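Local coordinates for protein exocyst complex component EXO70 (Saccharomyces cerevisiae, PDB 2B1E) that helps tether secretory vesicles to sites of exocytosis as a subunit of the exocyst complex, in whose assembly it plays a role, at residues A[125-128]-A[129-133]; A[133-136]-A[137-140]; A[200-203]-A[204-208]. All blocks are in the same frame, centred on the assembly; numbering follows the deposited sequence.

Contact 1 (A[125-128]-A[129-133])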
loop_
_atom_site.group_PDB
_atom_site.type_symbol
_atom_site.label_atom_id
_atom_site.label_comp_id
_atom_site.label_asym_id
_atom_site.label_seq_id
_atom_site.Cartn_x
_atom_site.Cartn_y
_atom_site.Cartn_z
ATOM N N TRP A 125 10.657 38.969 -24.184
ATOM C CA TRP A 125 10.546 40.101 -25.085
ATOM C C TRP A 125 9.872 39.697 -26.390
ATOM O O TRP A 125 9.092 40.459 -26.945
ATOM C CB TRP A 125 11.931 40.693 -25.386
ATOM C CG TRP A 125 11.884 41.992 -26.154
ATOM C CD1 TRP A 125 11.962 42.154 -27.510
ATOM C CD2 TRP A 125 11.731 43.305 -25.604
ATOM N NE1 TRP A 125 11.865 43.486 -27.836
ATOM C CE2 TRP A 125 11.722 44.215 -26.687
ATOM C CE3 TRP A 125 11.594 43.800 -24.302
ATOM C CZ2 TRP A 125 11.583 45.599 -26.506
ATOM C CZ3 TRP A 125 11.454 45.183 -24.120
ATOM C CH2 TRP A 125 11.449 46.061 -25.221
ATOM N N ILE A 126 10.183 38.499 -26.876
ATOM C CA ILE A 126 9.616 38.027 -28.126
ATOM C C ILE A 126 8.151 37.634 -27.943
ATOM O O ILE A 126 7.320 37.901 -28.815
ATOM C CB ILE A 126 10.473 36.869 -28.710
ATOM C CG1 ILE A 126 11.837 37.424 -29.142
ATOM C CG2 ILE A 126 9.773 36.236 -29.934
ATOM C CD1 ILE A 126 12.844 36.354 -29.555
ATOM N N LEU A 127 7.828 37.022 -26.808
ATOM C CA LEU A 127 6.441 36.664 -26.521
ATOM C C LEU A 127 5.605 37.930 -26.489
ATOM O O LEU A 127 4.516 37.984 -27.063
ATOM C CB LEU A 127 6.327 35.964 -25.168
ATOM C CG LEU A 127 6.734 34.497 -25.200
ATOM C CD1 LEU A 127 7.000 34.025 -23.789
ATOM C CD2 LEU A 127 5.640 33.667 -25.885
ATOM N N ASP A 128 6.115 38.949 -25.799
ATOM C CA ASP A 128 5.414 40.222 -25.708
ATOM C C ASP A 128 5.284 40.866 -27.078
ATOM O O ASP A 128 4.246 41.440 -27.413
ATOM C CB ASP A 128 6.135 41.177 -24.757
ATOM C CG ASP A 128 5.850 40.866 -23.292
ATOM O OD1 ASP A 128 4.675 40.602 -22.948
ATOM O OD2 ASP A 128 6.795 40.902 -22.483
ATOM N N TYR A 129 6.337 40.781 -27.877
ATOM C CA TYR A 129 6.269 41.346 -29.218
ATOM C C TYR A 129 5.095 40.717 -29.990
ATOM O O TYR A 129 4.250 41.417 -30.554
ATOM C CB TYR A 129 7.562 41.061 -29.994
ATOM C CG TYR A 129 7.481 41.540 -31.434
ATOM C CD1 TYR A 129 7.796 42.859 -31.777
ATOM C CD2 TYR A 129 7.011 40.689 -32.444
ATOM C CE1 TYR A 129 7.642 43.318 -33.092
ATOM C CE2 TYR A 129 6.856 41.136 -33.740
ATOM C CZ TYR A 129 7.170 42.446 -34.060
ATOM O OH TYR A 129 6.995 42.865 -35.353
ATOM N N PHE A 130 5.041 39.391 -30.026
ATOM C CA PHE A 130 3.977 38.740 -30.780
ATOM C C PHE A 130 2.592 38.831 -30.154
ATOM O O PHE A 130 1.582 38.816 -30.870
ATOM C CB PHE A 130 4.359 37.296 -31.092
ATOM C CG PHE A 130 5.366 37.179 -32.206
ATOM C CD1 PHE A 130 5.031 37.575 -33.505
ATOM C CD2 PHE A 130 6.650 36.708 -31.958
ATOM C CE1 PHE A 130 5.967 37.506 -34.541
ATOM C CE2 PHE A 130 7.587 36.635 -32.981
ATOM C CZ PHE A 130 7.246 37.035 -34.275
ATOM N N HIS A 131 2.525 38.922 -28.832
ATOM C CA HIS A 131 1.224 39.077 -28.192
ATOM C C HIS A 131 0.769 40.487 -28.545
ATOM O O HIS A 131 -0.417 40.749 -28.699
ATOM C CB HIS A 131 1.336 38.897 -26.675
ATOM C CG HIS A 131 1.271 37.465 -26.242
ATOM N ND1 HIS A 131 0.078 36.795 -26.068
ATOM C CD2 HIS A 131 2.250 36.551 -26.031
ATOM C CE1 HIS A 131 0.325 35.532 -25.769
ATOM N NE2 HIS A 131 1.635 35.357 -25.742
ATOM N N GLY A 132 1.734 41.388 -28.703
ATOM C CA GLY A 132 1.409 42.757 -29.055
ATOM C C GLY A 132 0.977 42.931 -30.501
ATOM O O GLY A 132 0.315 43.921 -30.845
ATOM N N ASN A 133 1.339 41.975 -31.353
ATOM C CA ASN A 133 0.993 42.039 -32.771
ATOM C C ASN A 133 -0.000 40.986 -33.244
ATOM O O ASN A 133 0.151 40.422 -34.332
ATOM C CB ASN A 133 2.254 41.954 -33.630
ATOM C CG ASN A 133 2.974 43.276 -33.721
ATOM O OD1 ASN A 133 2.453 44.239 -34.293
ATOM N ND2 ASN A 133 4.176 43.339 -33.151
#
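Ile126 and Phe130, one helical turn apart, lie side by side and point the same way, the methyl CG2 of Ile126 resting 3.8 Å from CD2 of the Phe130 ring. This is the apolar part of the contact. The Phe130 ring is also used from above: CD2 of Tyr129 sits 3.7 Å over its centre, a C-H of one ring directed onto the face of the next. Phe130 reaches this place with CG beside the backbone N and anti to the carbonyl carbon (chi1 -76°). Both residues are buried, as flat and branched hydrocarbon suits a face packed on helix 66-94, where Ile126 meets Phe90 and Phe130 meets Arg87. An alanine in place of Phe130 would probably open a gap beside Ile126 CG2 and take away the aromatic face on which Tyr129 CD2 rests.

The backbone supplies the hydrogen bonds. Tyr129 N donates to Trp125 O at 2.9 Å, Phe130 N to Ile126 O at 3.0 Å with an almost straight N-H (169°), and Gly132 N to Asp128 O at 2.8 Å.

The side-chain polar bond comes at the helix end. Asn133 ND2 folds back to Tyr129 O, 3.2 Å away, approaching from above the carbonyl plane, and the same nitrogen lies over the rim of one face of the Tyr129 ring. Tyrosine suits this position because its ring packs while its hydroxyl still reaches a partner, here Glu83; the indole NE1 of Trp125 similarly bonds Thr42 on helix 38-56.

The i to i+4 bonds are those of an alpha helix, here the last two turns of helix 117-132, whose apolar side packs into the all-helical rod of Exo70.

Contact 2 (A[133-136]-A[137-140])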
loop_
_atom_site.group_PDB
_atom_site.type_symbol
_atom_site.label_atom_id
_atom_site.label_comp_id
_atom_site.label_asym_id
_atom_site.label_seq_id
_atom_site.Cartn_x
_atom_site.Cartn_y
_atom_site.Cartn_z
ATOM N N ASN A 133 1.339 41.975 -31.353
ATOM C CA ASN A 133 0.993 42.039 -32.771
ATOM C C ASN A 133 -0.000 40.986 -33.244
ATOM O O ASN A 133 0.151 40.422 -34.332
ATOM C CB ASN A 133 2.254 41.954 -33.630
ATOM C CG ASN A 133 2.974 43.276 -33.721
ATOM O OD1 ASN A 133 2.453 44.239 -34.293
ATOM N ND2 ASN A 133 4.176 43.339 -33.151
ATOM N N SER A 134 -1.007 40.716 -32.424
ATOM C CA SER A 134 -2.045 39.752 -32.782
ATOM C C SER A 134 -1.532 38.377 -33.176
ATOM O O SER A 134 -2.114 37.720 -34.033
ATOM C CB SER A 134 -2.894 40.308 -33.927
ATOM O OG SER A 134 -3.480 41.543 -33.548
ATOM N N GLU A 135 -0.439 37.942 -32.565
ATOM C CA GLU A 135 0.086 36.623 -32.860
ATOM C C GLU A 135 0.342 35.879 -31.567
ATOM O O GLU A 135 1.194 34.996 -31.496
ATOM C CB GLU A 135 1.360 36.717 -33.705
ATOM C CG GLU A 135 1.070 36.971 -35.173
ATOM C CD GLU A 135 2.282 36.774 -36.054
ATOM O OE1 GLU A 135 3.009 35.774 -35.859
ATOM O OE2 GLU A 135 2.503 37.613 -36.951
ATOM N N GLY A 136 -0.416 36.245 -30.541
ATOM C CA GLY A 136 -0.270 35.600 -29.252
ATOM C C GLY A 136 -0.389 34.081 -29.290
ATOM O O GLY A 136 0.480 33.381 -28.770
ATOM N N SER A 137 -1.455 33.562 -29.900
ATOM C CA SER A 137 -1.653 32.112 -29.952
ATOM C C SER A 137 -0.558 31.424 -30.752
ATOM O O SER A 137 -0.104 30.340 -30.393
ATOM C CB SER A 137 -3.029 31.762 -30.545
ATOM O OG SER A 137 -3.097 32.070 -31.931
ATOM N N ILE A 138 -0.124 32.071 -31.824
ATOM C CA ILE A 138 0.916 31.533 -32.694
ATOM C C ILE A 138 2.254 31.326 -31.969
ATOM O O ILE A 138 2.845 30.246 -32.028
ATOM C CB ILE A 138 1.128 32.471 -33.913
ATOM C CG1 ILE A 138 -0.208 32.692 -34.630
ATOM C CG2 ILE A 138 2.137 31.872 -34.876
ATOM C CD1 ILE A 138 -0.202 33.826 -35.635
ATOM N N ILE A 139 2.737 32.352 -31.278
ATOM C CA ILE A 139 4.011 32.207 -30.579
ATOM C C ILE A 139 3.838 31.289 -29.366
ATOM O O ILE A 139 4.778 30.610 -28.945
ATOM C CB ILE A 139 4.592 33.599 -30.166
ATOM C CG1 ILE A 139 6.040 33.439 -29.706
ATOM C CG2 ILE A 139 3.759 34.230 -29.075
ATOM C CD1 ILE A 139 6.968 32.975 -30.799
ATOM N N GLN A 140 2.629 31.239 -28.820
ATOM C CA GLN A 140 2.372 30.368 -27.678
ATOM C C GLN A 140 2.461 28.898 -28.119
ATOM O O GLN A 140 3.049 28.075 -27.415
ATOM C CB GLN A 140 0.993 30.661 -27.080
ATOM C CG GLN A 140 0.697 29.886 -25.809
ATOM C CD GLN A 140 -0.645 30.258 -25.213
ATOM O OE1 GLN A 140 -0.933 31.437 -25.005
ATOM N NE2 GLN A 140 -1.472 29.253 -24.931
#
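Glu135 and Ile138 cross obliquely where a loop turns into helix 136-155, Glu135 standing at the N-cap and Ile138 three residues on, in the first turn. The terminal methyl CD1 of Ile138 lies across the aliphatic stem of Glu135, nearest to CG at 3.4 Å and also close to CB and the carboxylate carbon. With CG1 beside the backbone N (chi1 -55°) and the chain then extended, the isoleucine carries CD1 back over Glu135. Glutamate suits the place because its methylenes offer this methyl a greasy flank while the carboxylate continues beyond it: OE1 makes a salt bridge to Arg87 of helix 66-94.

Ile139 is turned differently. Its CG1 is anti to the backbone N, and both this branch and CG2 face the buried side, against Leu127, Phe130 and Phe90; CG2 also lies 3.4 Å from Gly136 O. Branching at CB thus lets one residue fill the core with two arms. Gln140, also buried, keeps CB 3.2 Å from Gly136 O and carries its amide to Gln215 of helix 209-233, where NE2 finds a hydrogen-bond partner.

Beneath these side chains the carbonyls of the N-cap residue and of the first helical residue take up the regular bonding of the helix. Gln140 N donates to Gly136 O at 3.0 Å. Ile139 N meets Glu135 O at 3.1 Å, its N-H straight at 170° and the donor lying nearly along the C=O axis.

Contact 3 (A[200-203]-A[204-208])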
loop_
_atom_site.group_PDB
_atom_site.type_symbol
_atom_site.label_atom_id
_atom_site.label_comp_id
_atom_site.label_asym_id
_atom_site.label_seq_id
_atom_site.Cartn_x
_atom_site.Cartn_y
_atom_site.Cartn_z
ATOM N N ASP A 200 8.393 32.607 -14.895
ATOM C CA ASP A 200 9.496 33.492 -15.263
ATOM C C ASP A 200 9.232 34.237 -16.571
ATOM O O ASP A 200 9.624 35.391 -16.729
ATOM C CB ASP A 200 10.815 32.707 -15.426
ATOM C CG ASP A 200 11.542 32.469 -14.104
ATOM O OD1 ASP A 200 11.192 33.096 -13.078
ATOM O OD2 ASP A 200 12.491 31.655 -14.102
ATOM N N LEU A 201 8.558 33.577 -17.499
ATOM C CA LEU A 201 8.308 34.151 -18.818
ATOM C C LEU A 201 7.203 35.189 -18.969
ATOM O O LEU A 201 7.282 36.045 -19.846
ATOM C CB LEU A 201 8.062 33.022 -19.821
ATOM C CG LEU A 201 9.251 32.104 -20.143
ATOM C CD1 LEU A 201 8.822 31.037 -21.134
ATOM C CD2 LEU A 201 10.400 32.935 -20.731
ATOM N N TYR A 202 6.181 35.121 -18.125
ATOM C CA TYR A 202 5.058 36.058 -18.233
ATOM C C TYR A 202 4.936 36.959 -17.023
ATOM O O TYR A 202 5.657 36.793 -16.041
ATOM C CB TYR A 202 3.751 35.279 -18.384
ATOM C CG TYR A 202 3.638 34.520 -19.679
ATOM C CD1 TYR A 202 3.172 35.142 -20.828
ATOM C CD2 TYR A 202 3.997 33.179 -19.754
ATOM C CE1 TYR A 202 3.064 34.446 -22.023
ATOM C CE2 TYR A 202 3.891 32.475 -20.944
ATOM C CZ TYR A 202 3.425 33.116 -22.073
ATOM O OH TYR A 202 3.321 32.428 -23.257
ATOM N N SER A 203 4.015 37.914 -17.106
ATOM C CA SER A 203 3.761 38.814 -15.995
ATOM C C SER A 203 3.077 37.951 -14.942
ATOM O O SER A 203 2.523 36.898 -15.260
ATOM C CB SER A 203 2.858 39.976 -16.429
ATOM O OG SER A 203 3.540 40.811 -17.354
ATOM N N GLN A 204 3.119 38.396 -13.693
ATOM C CA GLN A 204 2.550 37.645 -12.575
ATOM C C GLN A 204 1.107 37.144 -12.702
ATOM O O GLN A 204 0.804 36.015 -12.307
ATOM C CB GLN A 204 2.701 38.476 -11.291
ATOM C CG GLN A 204 2.143 37.827 -10.028
ATOM C CD GLN A 204 2.614 38.528 -8.757
ATOM O OE1 GLN A 204 2.168 38.205 -7.653
ATOM N NE2 GLN A 204 3.524 39.486 -8.909
ATOM N N TYR A 205 0.215 37.957 -13.257
ATOM C CA TYR A 205 -1.181 37.544 -13.365
ATOM C C TYR A 205 -1.672 37.303 -14.772
ATOM O O TYR A 205 -2.875 37.312 -15.017
ATOM C CB TYR A 205 -2.076 38.578 -12.681
ATOM C CG TYR A 205 -1.716 38.792 -11.234
ATOM C CD1 TYR A 205 -2.167 37.918 -10.239
ATOM C CD2 TYR A 205 -0.888 39.846 -10.858
ATOM C CE1 TYR A 205 -1.798 38.097 -8.903
ATOM C CE2 TYR A 205 -0.513 40.033 -9.531
ATOM C CZ TYR A 205 -0.968 39.157 -8.560
ATOM O OH TYR A 205 -0.572 39.348 -7.255
ATOM N N THR A 206 -0.752 37.081 -15.702
ATOM C CA THR A 206 -1.144 36.837 -17.078
ATOM C C THR A 206 -2.152 35.703 -17.127
ATOM O O THR A 206 -1.908 34.615 -16.612
ATOM C CB THR A 206 0.073 36.506 -17.940
ATOM O OG1 THR A 206 0.943 37.645 -17.965
ATOM C CG2 THR A 206 -0.350 36.160 -19.359
ATOM N N GLU A 207 -3.290 35.980 -17.750
ATOM C CA GLU A 207 -4.388 35.028 -17.860
ATOM C C GLU A 207 -4.083 33.666 -18.469
ATOM O O GLU A 207 -4.588 32.654 -17.997
ATOM C CB GLU A 207 -5.544 35.682 -18.629
ATOM C CG GLU A 207 -6.617 34.723 -19.137
ATOM C CD GLU A 207 -6.360 34.249 -20.561
ATOM O OE1 GLU A 207 -6.458 35.077 -21.498
ATOM O OE2 GLU A 207 -6.057 33.048 -20.745
ATOM N N SER A 208 -3.266 33.636 -19.514
ATOM C CA SER A 208 -2.956 32.388 -20.197
ATOM C C SER A 208 -1.929 31.469 -19.530
ATOM O O SER A 208 -1.680 30.365 -20.020
ATOM C CB SER A 208 -2.499 32.697 -21.623
ATOM O OG SER A 208 -1.390 33.575 -21.610
HETATM O O HOH W 1 0.750 32.990 -23.757
#
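Thr206 closes back on Tyr202 and Ser203, and the tight part of the contact gathers round its side chain. OG1 lies 3.2 Å from Ser203 O and 3.4 Å from Ser203 CB, while the methyl CG2 comes within 3.9 Å of CD1 on the Tyr202 ring. The two side chains, Tyr202 and Thr206, cross at about a right angle. Threonine suits the spot by its two unlike branches: OG1, set beside the backbone N and anti to the carbonyl carbon (chi1 -64°), faces the peptide of Ser203, and CG2, anti to the backbone N, turns to the aromatic ring. The backbone adds a weak hydrogen bond, Thr206 N to Ser203 O, at 3.3 Å.

Further round, the packing gives way to water. One molecule bridges Tyr202 OH, at 2.7 Å, and Ser208 OG, at 3.1 Å, joining the far end of the ring to the end of the loop where the side chains do not meet directly. The outer side is exposed to solvent and takes little part in the contact: Gln204 and Tyr205 pack on each other instead, with Gln204 CG 3.5 Å above one face of the Tyr205 ring, offset toward its rim. Long polar and hydroxylated side chains suit such a solvent-facing corner.

Residues 203 to 206 form a type I beta turn, part of the connection by which the chain passes from helix 180-201 to helix 209-233 in this all-helical fold.

Overall arrangement
The three contacts follow one another along the chain, far out on one side of its centre, and together bring two inter-helix connections into one neighbourhood of the rod. Contacts 1 and 2 share Asn133, and their centres are 7 Å apart; Phe130 O and Glu135 N, 2.8 Å apart, probably form a hydrogen bond across the turn between helices 117-132 and 136-155. Contact 3 lies about 13 Å from contact 1, centre to centre, and reaches it through Tyr202, whose OH is 3.7 Å from Leu127 CD2. With contact 2, about 15 Å away between centres, it meets where Ser208 CB lies 3.9 Å from Gln140 OE1.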